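Local structure of complement factor MASP-3 (Homo sapiens, 3DEM) at residues F43-E49 with F71-E75. The protein probably acts as a serine protease of the complement system, its CUB1-EGF-CUB2 region carrying the calcium sites and the interaction sites for mannan-binding lectin and ficolins. Numbering follows the deposited sequence.
Sequences FMHFNLE and FCGRE. With CA (calcium ion), chain E.
F46 and E75 meet twice. The backbone N of F46 gives a nearly straight hydrogen bond (174°) to E75 OE2, 2.8 Å away, reaching it from above the carboxylate plane. The backbone N of E75 returns a bond of 3.2 Å to F46 O. E75 CG sits between its own backbone N and carbonyl carbon (chi1 50°), which folds the carboxylate back to F46. The same OE2 lies over one face of the H45 ring, 3.3 Å from CD2. That ring also stacks on F151 of the second subunit. The F46 ring runs the other way, into the core between the two sheets of the first CUB domain. Its CZ packs 3.4 Å from F71 CB, and V59 and F112 add to the apolar surroundings. G73 O lies at the ring edge and accepts a 2.9 Å bond from L48 N. G73 N bonds to E49 O at 3.2 Å. E49 OE1 binds the calcium ion at 2.4 Å, with D57, D102 and S104 completing the protein ligands. Backbone bonds thus tie 71-75, held to C54 through C72, to the chain leading into the calcium site. The bond from F46 N probably helps keep E75 charged.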
# COMPACT_ATOMS: atom_id res chain seq x y z
N PHE A 43 5.42 5.23 -17.24
CA PHE A 43 5.01 5.66 -18.57
C PHE A 43 4.37 4.54 -19.37
O PHE A 43 4.83 3.40 -19.32
CB PHE A 43 6.20 6.23 -19.34
CG PHE A 43 6.82 7.45 -18.71
CD1 PHE A 43 6.55 8.72 -19.20
CD2 PHE A 43 7.67 7.32 -17.62
CE1 PHE A 43 7.12 9.84 -18.62
CE2 PHE A 43 8.25 8.44 -17.04
CZ PHE A 43 7.97 9.69 -17.54
N MET A 44 3.32 4.88 -20.12
CA MET A 44 2.64 3.91 -20.99
C MET A 44 3.03 4.11 -22.45
O MET A 44 2.84 3.22 -23.27
CB MET A 44 1.12 4.00 -20.83
CG MET A 44 0.62 3.80 -19.41
SD MET A 44 1.35 2.38 -18.59
CE MET A 44 0.86 1.03 -19.66
N HIS A 45 3.56 5.29 -22.76
CA HIS A 45 4.01 5.60 -24.11
C HIS A 45 5.12 6.64 -24.01
O HIS A 45 5.03 7.59 -23.24
CB HIS A 45 2.86 6.14 -24.97
CG HIS A 45 3.19 6.27 -26.43
ND1 HIS A 45 3.61 7.46 -26.99
CD2 HIS A 45 3.16 5.37 -27.44
CE1 HIS A 45 3.83 7.29 -28.28
NE2 HIS A 45 3.57 6.03 -28.57
N PHE A 46 6.19 6.45 -24.78
CA PHE A 46 7.30 7.40 -24.75
C PHE A 46 8.01 7.46 -26.10
O PHE A 46 8.63 6.50 -26.54
CB PHE A 46 8.28 7.05 -23.64
CG PHE A 46 9.23 8.16 -23.31
CD1 PHE A 46 8.96 9.03 -22.28
CD2 PHE A 46 10.40 8.33 -24.05
CE1 PHE A 46 9.83 10.06 -21.97
CE2 PHE A 46 11.27 9.36 -23.75
CZ PHE A 46 10.99 10.22 -22.72
N ASN A 47 7.93 8.62 -26.74
CA ASN A 47 8.41 8.80 -28.10
C ASN A 47 9.02 10.18 -28.25
O ASN A 47 8.34 11.14 -28.60
CB ASN A 47 7.25 8.62 -29.09
CG ASN A 47 7.73 8.38 -30.50
OD1 ASN A 47 7.49 9.18 -31.41
ND2 ASN A 47 8.41 7.26 -30.71
N LEU A 48 10.32 10.28 -27.98
CA LEU A 48 11.01 11.56 -28.04
C LEU A 48 12.24 11.51 -28.94
O LEU A 48 12.71 10.44 -29.31
CB LEU A 48 11.43 12.03 -26.65
CG LEU A 48 10.51 13.01 -25.91
CD1 LEU A 48 9.25 12.32 -25.40
CD2 LEU A 48 11.26 13.67 -24.76
N GLU A 49 12.75 12.69 -29.28
CA GLU A 49 14.03 12.81 -29.98
C GLU A 49 15.16 12.34 -29.06
O GLU A 49 15.14 12.62 -27.87
CB GLU A 49 14.26 14.26 -30.39
CG GLU A 49 15.50 14.49 -31.25
CD GLU A 49 15.80 15.97 -31.46
OE1 GLU A 49 15.07 16.81 -30.91
OE2 GLU A 49 16.76 16.29 -32.19
N PHE A 71 14.83 11.50 -19.31
CA PHE A 71 14.51 10.56 -20.37
C PHE A 71 14.43 11.24 -21.73
O PHE A 71 14.04 12.40 -21.84
CB PHE A 71 13.18 9.86 -20.09
CG PHE A 71 13.17 9.07 -18.81
CD1 PHE A 71 13.97 7.94 -18.67
CD2 PHE A 71 12.34 9.44 -17.76
CE1 PHE A 71 13.96 7.21 -17.50
CE2 PHE A 71 12.32 8.71 -16.58
CZ PHE A 71 13.13 7.59 -16.45
N CYS A 72 14.80 10.50 -22.77
CA CYS A 72 14.59 10.92 -24.14
C CYS A 72 14.68 9.68 -25.03
O CYS A 72 14.89 8.58 -24.53
CB CYS A 72 15.59 12.01 -24.55
SG CYS A 72 17.35 11.59 -24.43
N GLY A 73 14.49 9.85 -26.34
CA GLY A 73 14.54 8.72 -27.25
C GLY A 73 13.20 8.04 -27.45
O GLY A 73 12.19 8.43 -26.84
N ARG A 74 13.17 7.03 -28.31
CA ARG A 74 11.94 6.31 -28.60
C ARG A 74 12.00 4.87 -28.08
O ARG A 74 13.00 4.18 -28.26
CB ARG A 74 11.63 6.34 -30.10
CG ARG A 74 12.59 5.57 -30.98
CD ARG A 74 12.19 5.67 -32.45
NE ARG A 74 12.57 6.95 -33.05
CZ ARG A 74 13.67 7.13 -33.78
NH1 ARG A 74 14.50 6.12 -34.00
NH2 ARG A 74 13.94 8.33 -34.29
N GLU A 75 10.92 4.45 -27.42
CA GLU A 75 10.85 3.13 -26.79
C GLU A 75 11.10 1.99 -27.79
O GLU A 75 11.63 0.94 -27.43
CB GLU A 75 9.52 2.93 -26.05
CG GLU A 75 8.27 3.27 -26.86
CD GLU A 75 7.04 3.51 -25.99
OE1 GLU A 75 6.98 2.98 -24.86
OE2 GLU A 75 6.12 4.24 -26.44
CA CA E . 13.42 18.62 -30.86
O HOH W 1 12.36 17.23 -32.29
O HOH W 2 11.50 20.34 -30.58